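Local coordinates for protein 1A (Cricket paralysis virus, PDB 6C3R) that suppresses insect antiviral RNA silencing by binding and inhibiting host AGO2 and by recruiting a cellular ubiquitin ligase that promotes AGO2 degradation, at residues Tyr29-Pro34 against Leu105-Pro110; Ala15-Asn20 against Trp119-Lys124; Leu7-Leu12 against Arg111-His116. All coordinates share one frame; numbering follows the deposited sequence.

Contact 1: residues Tyr29-Pro34 against Leu105-Pro110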
loop_
_atom_site.group_PDB
_atom_site.type_symbol
_atom_site.label_atom_id
_atom_site.label_comp_id
_atom_site.label_asym_id
_atom_site.label_seq_id
_atom_site.Cartn_x
_atom_site.Cartn_y
_atom_site.Cartn_z
ATOM N N TYR A 29 8.913 7.144 -17.062
ATOM C CA TYR A 29 8.669 8.076 -18.164
ATOM C C TYR A 29 9.923 8.897 -18.287
ATOM O O TYR A 29 10.660 9.027 -17.314
ATOM C CB TYR A 29 7.499 9.008 -17.866
ATOM C CG TYR A 29 6.093 8.433 -17.940
ATOM C CD1 TYR A 29 5.847 7.078 -18.205
ATOM C CD2 TYR A 29 4.992 9.264 -17.708
ATOM C CE1 TYR A 29 4.554 6.582 -18.264
ATOM C CE2 TYR A 29 3.690 8.778 -17.750
ATOM C CZ TYR A 29 3.475 7.436 -18.031
ATOM O OH TYR A 29 2.187 6.946 -18.059
ATOM N N VAL A 30 10.153 9.456 -19.476
ATOM C CA VAL A 30 11.369 10.222 -19.779
ATOM C C VAL A 30 11.028 11.636 -20.257
ATOM O O VAL A 30 10.721 11.850 -21.428
ATOM C CB VAL A 30 12.226 9.505 -20.834
ATOM C CG1 VAL A 30 13.448 10.333 -21.191
ATOM C CG2 VAL A 30 12.643 8.130 -20.333
ATOM N N GLN A 31 11.114 12.605 -19.354
ATOM C CA GLN A 31 10.660 13.961 -19.628
ATOM C C GLN A 31 11.637 15.005 -19.120
ATOM O O GLN A 31 12.229 14.845 -18.047
ATOM C CB GLN A 31 9.336 14.176 -18.936
ATOM C CG GLN A 31 8.313 13.083 -19.180
ATOM C CD GLN A 31 7.039 13.347 -18.436
ATOM O OE1 GLN A 31 7.020 14.137 -17.497
ATOM N NE2 GLN A 31 5.961 12.686 -18.849
ATOM N N SER A 32 11.771 16.091 -19.872
ATOM C CA SER A 32 12.651 17.182 -19.491
ATOM C C SER A 32 12.085 18.028 -18.365
ATOM O O SER A 32 12.816 18.451 -17.482
ATOM C CB SER A 32 12.948 18.071 -20.690
ATOM O OG SER A 32 13.886 17.442 -21.531
ATOM N N LYS A 33 10.788 18.291 -18.417
ATOM C CA LYS A 33 10.140 19.207 -17.472
ATOM C C LYS A 33 8.805 18.611 -17.032
ATOM O O LYS A 33 7.754 18.979 -17.551
ATOM C CB LYS A 33 9.963 20.593 -18.103
ATOM C CG LYS A 33 11.257 21.392 -18.212
ATOM C CD LYS A 33 10.985 22.792 -18.751
ATOM C CE LYS A 33 12.052 23.809 -18.348
ATOM N NZ LYS A 33 11.625 25.211 -18.655
ATOM N N PRO A 34 8.860 17.655 -16.090
ATOM C CA PRO A 34 7.661 16.943 -15.671
ATOM C C PRO A 34 6.761 17.795 -14.802
ATOM O O PRO A 34 7.229 18.667 -14.089
ATOM C CB PRO A 34 8.214 15.769 -14.871
ATOM C CG PRO A 34 9.507 16.254 -14.342
ATOM C CD PRO A 34 10.060 17.172 -15.382
ATOM N N LEU A 105 4.579 5.080 -10.815
ATOM C CA LEU A 105 5.119 5.985 -11.824
ATOM C C LEU A 105 6.382 6.685 -11.350
ATOM O O LEU A 105 6.385 7.298 -10.278
ATOM C CB LEU A 105 4.074 7.018 -12.205
ATOM C CG LEU A 105 4.464 8.073 -13.243
ATOM C CD1 LEU A 105 5.071 7.440 -14.483
ATOM C CD2 LEU A 105 3.241 8.887 -13.649
ATOM N N LEU A 106 7.443 6.586 -12.156
ATOM C CA LEU A 106 8.680 7.330 -11.945
ATOM C C LEU A 106 9.097 8.060 -13.187
ATOM O O LEU A 106 8.791 7.635 -14.288
ATOM C CB LEU A 106 9.817 6.409 -11.523
ATOM C CG LEU A 106 9.662 5.877 -10.101
ATOM C CD1 LEU A 106 10.627 4.722 -9.860
ATOM C CD2 LEU A 106 9.860 6.952 -9.055
ATOM N N ILE A 107 9.840 9.151 -12.989
ATOM C CA ILE A 107 10.260 10.019 -14.082
ATOM C C ILE A 107 11.732 10.334 -13.968
ATOM O O ILE A 107 12.241 10.638 -12.899
ATOM C CB ILE A 107 9.457 11.348 -14.113
ATOM C CG1 ILE A 107 7.972 11.042 -14.042
ATOM C CG2 ILE A 107 9.803 12.156 -15.363
ATOM C CD1 ILE A 107 7.078 12.240 -14.185
ATOM N N VAL A 108 12.386 10.345 -15.111
ATOM C CA VAL A 108 13.822 10.528 -15.201
ATOM C C VAL A 108 14.055 11.489 -16.365
ATOM O O VAL A 108 13.288 11.481 -17.308
ATOM C CB VAL A 108 14.463 9.107 -15.357
ATOM C CG1 VAL A 108 15.308 8.937 -16.611
ATOM C CG2 VAL A 108 15.239 8.742 -14.108
ATOM N N SER A 109 15.102 12.306 -16.318
ATOM C CA SER A 109 15.427 13.160 -17.464
ATOM C C SER A 109 15.939 12.328 -18.686
ATOM O O SER A 109 16.362 11.168 -18.525
ATOM C CB SER A 109 16.451 14.234 -17.078
ATOM O OG SER A 109 17.777 13.730 -17.055
ATOM N N PRO A 110 15.906 12.918 -19.905
ATOM C CA PRO A 110 16.432 12.269 -21.102
ATOM C C PRO A 110 17.930 12.021 -21.122
ATOM O O PRO A 110 18.385 11.026 -21.669
ATOM C CB PRO A 110 16.079 13.260 -22.204
ATOM C CG PRO A 110 14.906 13.993 -21.695
ATOM C CD PRO A 110 15.212 14.170 -20.250
#

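Contact 2: residues Ala15-Asn20 against Trp119-Lys124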
loop_
_atom_site.group_PDB
_atom_site.type_symbol
_atom_site.label_atom_id
_atom_site.label_comp_id
_atom_site.label_asym_id
_atom_site.label_seq_id
_atom_site.Cartn_x
_atom_site.Cartn_y
_atom_site.Cartn_z
ATOM N N ALA A 15 11.945 3.139 -31.004
ATOM C CA ALA A 15 12.824 2.275 -31.774
ATOM C C ALA A 15 13.194 1.011 -31.006
ATOM O O ALA A 15 12.862 -0.090 -31.435
ATOM C CB ALA A 15 14.079 3.037 -32.172
ATOM N N GLN A 16 13.828 1.170 -29.846
ATOM C CA GLN A 16 14.473 0.030 -29.180
ATOM C C GLN A 16 13.823 -0.516 -27.921
ATOM O O GLN A 16 14.257 -1.559 -27.437
ATOM C CB GLN A 16 15.901 0.391 -28.865
ATOM C CG GLN A 16 16.727 0.661 -30.099
ATOM C CD GLN A 16 18.144 1.010 -29.739
ATOM O OE1 GLN A 16 18.527 0.955 -28.569
ATOM N NE2 GLN A 16 18.934 1.387 -30.740
ATOM N N PHE A 17 12.808 0.164 -27.394
ATOM C CA PHE A 17 12.151 -0.254 -26.152
ATOM C C PHE A 17 10.666 -0.505 -26.376
ATOM O O PHE A 17 9.884 -0.556 -25.409
ATOM C CB PHE A 17 12.356 0.809 -25.048
ATOM C CG PHE A 17 13.782 0.969 -24.599
ATOM C CD1 PHE A 17 14.661 1.770 -25.300
ATOM C CD2 PHE A 17 14.248 0.329 -23.463
ATOM C CE1 PHE A 17 15.991 1.929 -24.877
ATOM C CE2 PHE A 17 15.571 0.482 -23.041
ATOM C CZ PHE A 17 16.448 1.284 -23.750
ATOM N N GLU A 18 10.279 -0.665 -27.644
ATOM C CA GLU A 18 8.913 -1.030 -28.023
ATOM C C GLU A 18 7.877 -0.084 -27.418
ATOM O O GLU A 18 6.818 -0.520 -26.930
ATOM C CB GLU A 18 8.613 -2.477 -27.607
ATOM C CG GLU A 18 9.724 -3.475 -27.925
ATOM C CD GLU A 18 9.336 -4.924 -27.642
ATOM O OE1 GLU A 18 8.268 -5.170 -27.026
ATOM O OE2 GLU A 18 10.105 -5.828 -28.047
ATOM N N GLY A 19 8.214 1.208 -27.420
ATOM C CA GLY A 19 7.319 2.267 -26.977
ATOM C C GLY A 19 7.070 2.429 -25.493
ATOM O O GLY A 19 6.218 3.222 -25.111
ATOM N N ASN A 20 7.780 1.709 -24.635
ATOM C CA ASN A 20 7.494 1.796 -23.199
ATOM C C ASN A 20 8.651 1.377 -22.301
ATOM O O ASN A 20 9.561 0.664 -22.718
ATOM C CB ASN A 20 6.278 0.951 -22.840
ATOM C CG ASN A 20 6.623 -0.514 -22.699
ATOM O OD1 ASN A 20 6.864 -0.995 -21.593
ATOM N ND2 ASN A 20 6.697 -1.218 -23.816
ATOM N N TRP A 119 20.799 -0.340 -18.679
ATOM C CA TRP A 119 20.145 -0.467 -17.374
ATOM C C TRP A 119 18.614 -0.427 -17.490
ATOM O O TRP A 119 17.945 -1.240 -16.882
ATOM C CB TRP A 119 20.657 0.605 -16.406
ATOM C CG TRP A 119 20.207 0.394 -15.004
ATOM C CD1 TRP A 119 20.882 -0.245 -14.016
ATOM C CD2 TRP A 119 18.964 0.827 -14.426
ATOM N NE1 TRP A 119 20.142 -0.251 -12.864
ATOM C CE2 TRP A 119 18.960 0.395 -13.085
ATOM C CE3 TRP A 119 17.842 1.518 -14.925
ATOM C CZ2 TRP A 119 17.902 0.644 -12.233
ATOM C CZ3 TRP A 119 16.787 1.766 -14.079
ATOM C CH2 TRP A 119 16.816 1.330 -12.747
ATOM N N PHE A 120 18.075 0.510 -18.260
ATOM C CA PHE A 120 16.616 0.611 -18.455
ATOM C C PHE A 120 16.008 -0.545 -19.239
ATOM O O PHE A 120 14.831 -0.843 -19.101
ATOM C CB PHE A 120 16.222 1.944 -19.114
ATOM C CG PHE A 120 16.200 3.070 -18.147
ATOM C CD1 PHE A 120 15.160 3.187 -17.242
ATOM C CD2 PHE A 120 17.253 3.966 -18.078
ATOM C CE1 PHE A 120 15.158 4.200 -16.305
ATOM C CE2 PHE A 120 17.253 4.978 -17.151
ATOM C CZ PHE A 120 16.208 5.095 -16.263
ATOM N N GLN A 121 16.829 -1.160 -20.079
ATOM C CA GLN A 121 16.453 -2.361 -20.813
ATOM C C GLN A 121 16.340 -3.577 -19.849
ATOM O O GLN A 121 15.412 -4.392 -19.972
ATOM C CB GLN A 121 17.469 -2.587 -21.946
ATOM C CG GLN A 121 16.977 -3.491 -23.056
ATOM C CD GLN A 121 15.889 -2.853 -23.897
ATOM O OE1 GLN A 121 16.172 -2.019 -24.760
ATOM N NE2 GLN A 121 14.632 -3.275 -23.675
ATOM N N GLN A 122 17.253 -3.674 -18.877
ATOM C CA GLN A 122 17.149 -4.706 -17.858
ATOM C C GLN A 122 16.015 -4.470 -16.876
ATOM O O GLN A 122 15.287 -5.406 -16.535
ATOM C CB GLN A 122 18.428 -4.869 -17.085
ATOM C CG GLN A 122 18.355 -5.977 -16.018
ATOM C CD GLN A 122 17.862 -7.361 -16.502
ATOM O OE1 GLN A 122 17.945 -7.701 -17.692
ATOM N NE2 GLN A 122 17.368 -8.173 -15.552
ATOM N N TRP A 123 15.876 -3.237 -16.398
ATOM C CA TRP A 123 14.708 -2.835 -15.633
ATOM C C TRP A 123 13.412 -3.480 -16.149
ATOM O O TRP A 123 12.592 -3.923 -15.345
ATOM C CB TRP A 123 14.584 -1.315 -15.671
ATOM C CG TRP A 123 13.220 -0.792 -15.323
ATOM C CD1 TRP A 123 12.209 -0.481 -16.191
ATOM C CD2 TRP A 123 12.727 -0.524 -14.021
ATOM N NE1 TRP A 123 11.115 -0.039 -15.498
ATOM C CE2 TRP A 123 11.410 -0.058 -14.159
ATOM C CE3 TRP A 123 13.277 -0.616 -12.743
ATOM C CZ2 TRP A 123 10.630 0.316 -13.058
ATOM C CZ3 TRP A 123 12.503 -0.244 -11.646
ATOM C CH2 TRP A 123 11.192 0.208 -11.812
ATOM N N LYS A 124 13.222 -3.515 -17.476
ATOM C CA LYS A 124 11.978 -4.031 -18.072
ATOM C C LYS A 124 11.743 -5.526 -17.862
ATOM O O LYS A 124 10.608 -5.988 -17.921
ATOM C CB LYS A 124 11.940 -3.774 -19.580
ATOM C CG LYS A 124 11.721 -2.336 -19.987
ATOM C CD LYS A 124 11.468 -2.235 -21.477
ATOM C CE LYS A 124 10.045 -2.621 -21.839
ATOM N NZ LYS A 124 9.770 -2.242 -23.249
#

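Contact 3: residues Leu7-Leu12 against Arg111-His116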
loop_
_atom_site.group_PDB
_atom_site.type_symbol
_atom_site.label_atom_id
_atom_site.label_comp_id
_atom_site.label_asym_id
_atom_site.label_seq_id
_atom_site.Cartn_x
_atom_site.Cartn_y
_atom_site.Cartn_z
ATOM N N LEU A 7 13.139 14.542 -27.354
ATOM C CA LEU A 7 12.666 13.957 -28.609
ATOM C C LEU A 7 13.487 12.738 -29.034
ATOM O O LEU A 7 12.920 11.708 -29.383
ATOM C CB LEU A 7 12.658 15.008 -29.728
ATOM C CG LEU A 7 11.448 15.956 -29.747
ATOM C CD1 LEU A 7 11.731 17.172 -30.625
ATOM C CD2 LEU A 7 10.181 15.246 -30.203
ATOM N N ALA A 8 14.814 12.860 -28.986
ATOM C CA ALA A 8 15.719 11.760 -29.331
ATOM C C ALA A 8 15.490 10.521 -28.456
ATOM O O ALA A 8 15.416 9.416 -28.973
ATOM C CB ALA A 8 17.175 12.215 -29.247
ATOM N N ALA A 9 15.372 10.711 -27.146
ATOM C CA ALA A 9 15.035 9.612 -26.218
ATOM C C ALA A 9 13.669 8.969 -26.506
ATOM O O ALA A 9 13.522 7.752 -26.404
ATOM C CB ALA A 9 15.081 10.090 -24.770
ATOM N N GLN A 10 12.686 9.793 -26.855
ATOM C CA GLN A 10 11.308 9.324 -27.110
ATOM C C GLN A 10 11.227 8.557 -28.420
ATOM O O GLN A 10 10.373 7.689 -28.602
ATOM C CB GLN A 10 10.341 10.513 -27.159
ATOM C CG GLN A 10 8.901 10.182 -26.792
ATOM C CD GLN A 10 8.682 9.980 -25.296
ATOM O OE1 GLN A 10 9.433 10.495 -24.463
ATOM N NE2 GLN A 10 7.638 9.227 -24.951
ATOM N N GLU A 11 12.118 8.922 -29.335
ATOM C CA GLU A 11 12.303 8.249 -30.604
ATOM C C GLU A 11 13.021 6.936 -30.332
ATOM O O GLU A 11 12.673 5.900 -30.898
ATOM C CB GLU A 11 13.131 9.153 -31.525
ATOM C CG GLU A 11 12.994 8.869 -33.014
ATOM C CD GLU A 11 13.757 7.642 -33.474
ATOM O OE1 GLU A 11 14.798 7.293 -32.862
ATOM O OE2 GLU A 11 13.302 7.032 -34.461
ATOM N N LEU A 12 14.030 7.007 -29.464
ATOM C CA LEU A 12 14.815 5.853 -29.024
ATOM C C LEU A 12 14.002 4.825 -28.218
ATOM O O LEU A 12 14.241 3.614 -28.315
ATOM C CB LEU A 12 16.018 6.347 -28.225
ATOM C CG LEU A 12 17.236 5.448 -28.045
ATOM C CD1 LEU A 12 17.677 4.795 -29.348
ATOM C CD2 LEU A 12 18.383 6.258 -27.465
ATOM N N ARG A 111 18.707 12.923 -20.563
ATOM C CA ARG A 111 20.150 12.743 -20.532
ATOM C C ARG A 111 20.464 11.483 -19.707
ATOM O O ARG A 111 21.274 10.648 -20.099
ATOM C CB ARG A 111 20.809 14.000 -19.966
ATOM C CG ARG A 111 22.329 14.019 -19.921
ATOM C CD ARG A 111 23.027 14.150 -21.276
ATOM N NE ARG A 111 23.282 12.812 -21.843
ATOM C CZ ARG A 111 22.953 12.359 -23.056
ATOM N NH1 ARG A 111 22.361 13.116 -23.969
ATOM N NH2 ARG A 111 23.246 11.100 -23.360
ATOM N N PHE A 112 19.771 11.331 -18.590
ATOM C CA PHE A 112 19.999 10.226 -17.681
ATOM C C PHE A 112 19.584 8.879 -18.266
ATOM O O PHE A 112 20.303 7.875 -18.115
ATOM C CB PHE A 112 19.224 10.485 -16.395
ATOM C CG PHE A 112 19.492 9.488 -15.327
ATOM C CD1 PHE A 112 18.767 8.302 -15.268
ATOM C CD2 PHE A 112 20.470 9.733 -14.372
ATOM C CE1 PHE A 112 19.014 7.377 -14.279
ATOM C CE2 PHE A 112 20.718 8.809 -13.383
ATOM C CZ PHE A 112 19.990 7.629 -13.338
ATOM N N PHE A 113 18.407 8.868 -18.900
ATOM C CA PHE A 113 17.914 7.703 -19.634
ATOM C C PHE A 113 18.897 7.224 -20.687
ATOM O O PHE A 113 19.149 6.040 -20.797
ATOM C CB PHE A 113 16.571 8.004 -20.290
ATOM C CG PHE A 113 16.125 6.945 -21.264
ATOM C CD1 PHE A 113 15.809 5.664 -20.821
ATOM C CD2 PHE A 113 16.033 7.218 -22.633
ATOM C CE1 PHE A 113 15.392 4.685 -21.719
ATOM C CE2 PHE A 113 15.606 6.242 -23.529
ATOM C CZ PHE A 113 15.289 4.976 -23.074
ATOM N N MET A 114 19.478 8.166 -21.419
ATOM C CA MET A 114 20.392 7.845 -22.494
ATOM C C MET A 114 21.827 7.625 -22.065
ATOM O O MET A 114 22.591 7.048 -22.822
ATOM C CB MET A 114 20.298 8.912 -23.569
ATOM C CG MET A 114 18.915 8.932 -24.200
ATOM S SD MET A 114 18.795 9.936 -25.677
ATOM C CE MET A 114 19.301 11.546 -25.063
ATOM N N ASP A 115 22.210 8.036 -20.860
ATOM C CA ASP A 115 23.452 7.509 -20.261
ATOM C C ASP A 115 23.310 6.105 -19.670
ATOM O O ASP A 115 24.308 5.531 -19.259
ATOM C CB ASP A 115 24.012 8.466 -19.204
ATOM C CG ASP A 115 24.486 9.789 -19.804
ATOM O OD1 ASP A 115 24.760 9.822 -21.012
ATOM O OD2 ASP A 115 24.587 10.803 -19.078
ATOM N N HIS A 116 22.095 5.543 -19.627
ATOM C CA HIS A 116 21.835 4.274 -18.932
ATOM C C HIS A 116 20.865 3.353 -19.691
ATOM O O HIS A 116 20.080 2.634 -19.084
ATOM C CB HIS A 116 21.326 4.542 -17.508
ATOM C CG HIS A 116 22.277 5.328 -16.658
ATOM N ND1 HIS A 116 22.207 6.700 -16.527
ATOM C CD2 HIS A 116 23.327 4.935 -15.902
ATOM C CE1 HIS A 116 23.165 7.113 -15.720
ATOM N NE2 HIS A 116 23.849 6.059 -15.316
#

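Contact 1: residues Tyr29-Pro34 against Leu105-Pro110
L105 lays a methyl over the middle of the Y29 ring: its CD1 lies 3.5 Å from the ring centroid and 5° off the normal, a CH-pi contact. The leucine's CG is trans to the main-chain N (chi1 179°), which carries the isobutyl group across to the ring, and the two side chains meet at about a right angle. F49 of the second subunit also packs on L105, so this end reaches the dimer partner. L106 CB points away from the other strand, and its side chain packs on I66 of helix 53-70, but its O accepts a hydrogen bond from N of Y29 (2.8 Å). I107 sits level with Y29, and its far methyl CD1 meets CB of P34 at 3.8 Å while also touching the amide oxygen of Q31; F67 packs on both I107 and P34. Strands 26-30 and 104-108 thus form a two-stranded parallel sheet, with Y29 and I107 on one face and V30 and V108 on the other. V108 N donates a hydrogen bond to O of Y29 (3.1 Å), and V108 O accepts one from N of Q31 (3.2 Å). S109 then takes the N-cap position of helix 110-114, its OG weakly hydrogen-bonded to N of F112. CA of P110 touches CG1 of V30 at 3.6 Å, and OG of S32, hydrogen-bonded to O of N2, lies near the proline CG.

Contact 2: residues Ala15-Asn20 against Trp119-Lys124
A bend at chi2 (70°) folds the Q121 side chain so that its amide lies over one face of the F17 ring, and a second bend, at chi3 of K124 (78°), brings the ammonium group to the carbonyls of the turn after helix 2-16. Amide and ring are nearly parallel, 12° apart, the amide offset toward the rim of the ring, with CD of Q121 3.5 Å from CE2 of F17. The ring's edge points at helix 117-123, where CE2 of F17 meets CB of F120 at 4.2 Å and the CD methylene of K124 lies near the ring plane. F113 packs against both F17 and F120. F17 begins a type I' beta turn closed by a hydrogen bond from N of N20 to O of F17 at 3.2 Å. Two bonds fix the N20 amide: ND2 donates to O of E18 at 3.2 Å, and OD1 accepts from N of D22. K124 NZ donates to O of N20 at 3.0 Å, arriving from above the carbonyl plane, and lies 2.7 Å from O of F17. The lysine thus joins the turn, through O of N20, to the chain at the end of helix 117-123. Its charge faces backbone oxygens, with the E18 carboxylate not in contact but 5.0 Å away from OE1 to NZ; this negative environment probably stabilises the protonated amine.

Contact 3: residues Leu7-Leu12 against Arg111-His116
A9 and M114 mark the closest approach of the backbones, 6.8 Å between their CA atoms, where helix 2-16 passes the end of the short helix 110-114; the two head the same general way but at a marked slant. The small A9 side chain probably helps the helices come this near. Its CB meets CD2 of F113 at 3.7 Å, approaching the ring obliquely, and SD of M114 at 3.8 Å. With chi2 extended (-169°), SD is carried out to lie alongside the N-terminal helix; the bend at chi3 turns only the end methyl. One methyl of L12, CD2, closes over the same sulfur at 4.1 Å. The side chains that meet are apolar, and no polar bond links the two segments. The flank is charged: R111 bridges to D115 through NH2 and to E5 of helix 2-16 through NH1. At the end of helix 110-114, ND1 of H116 donates to O of F112 at 2.7 Å. Residues 7-12 belong to the BC-box, through which the viral E3 ligase is assembled. Its helix is held to the domain through A9 and L12, while L7 is exposed on another side, consistent with a recognition face presented to the host ligase.

Overall arrangement
The three contacts share one hydrophobic layer between helix 2-16, the parallel strand pair and the two helices that follow strand 104-108. F113 joins them: CG lies 3.8 Å from CG2 of V30 in contact 1, and CD1 lies 3.5 Å from CD2 of F120 in contact 2. A9 of contact 3 adds CB to CG1 of V30 at 3.9 Å. The centre of contact 3 is about 10 Å from that of contact 1 and about 11 Å from that of contact 2. Contact 3 sets the BC-box part of helix 2-16 against the domain, and contact 2 holds the turn that leaves that helix; the AGO2-interacting residues 93-101 precede strand 104-108 and belong to none of the three.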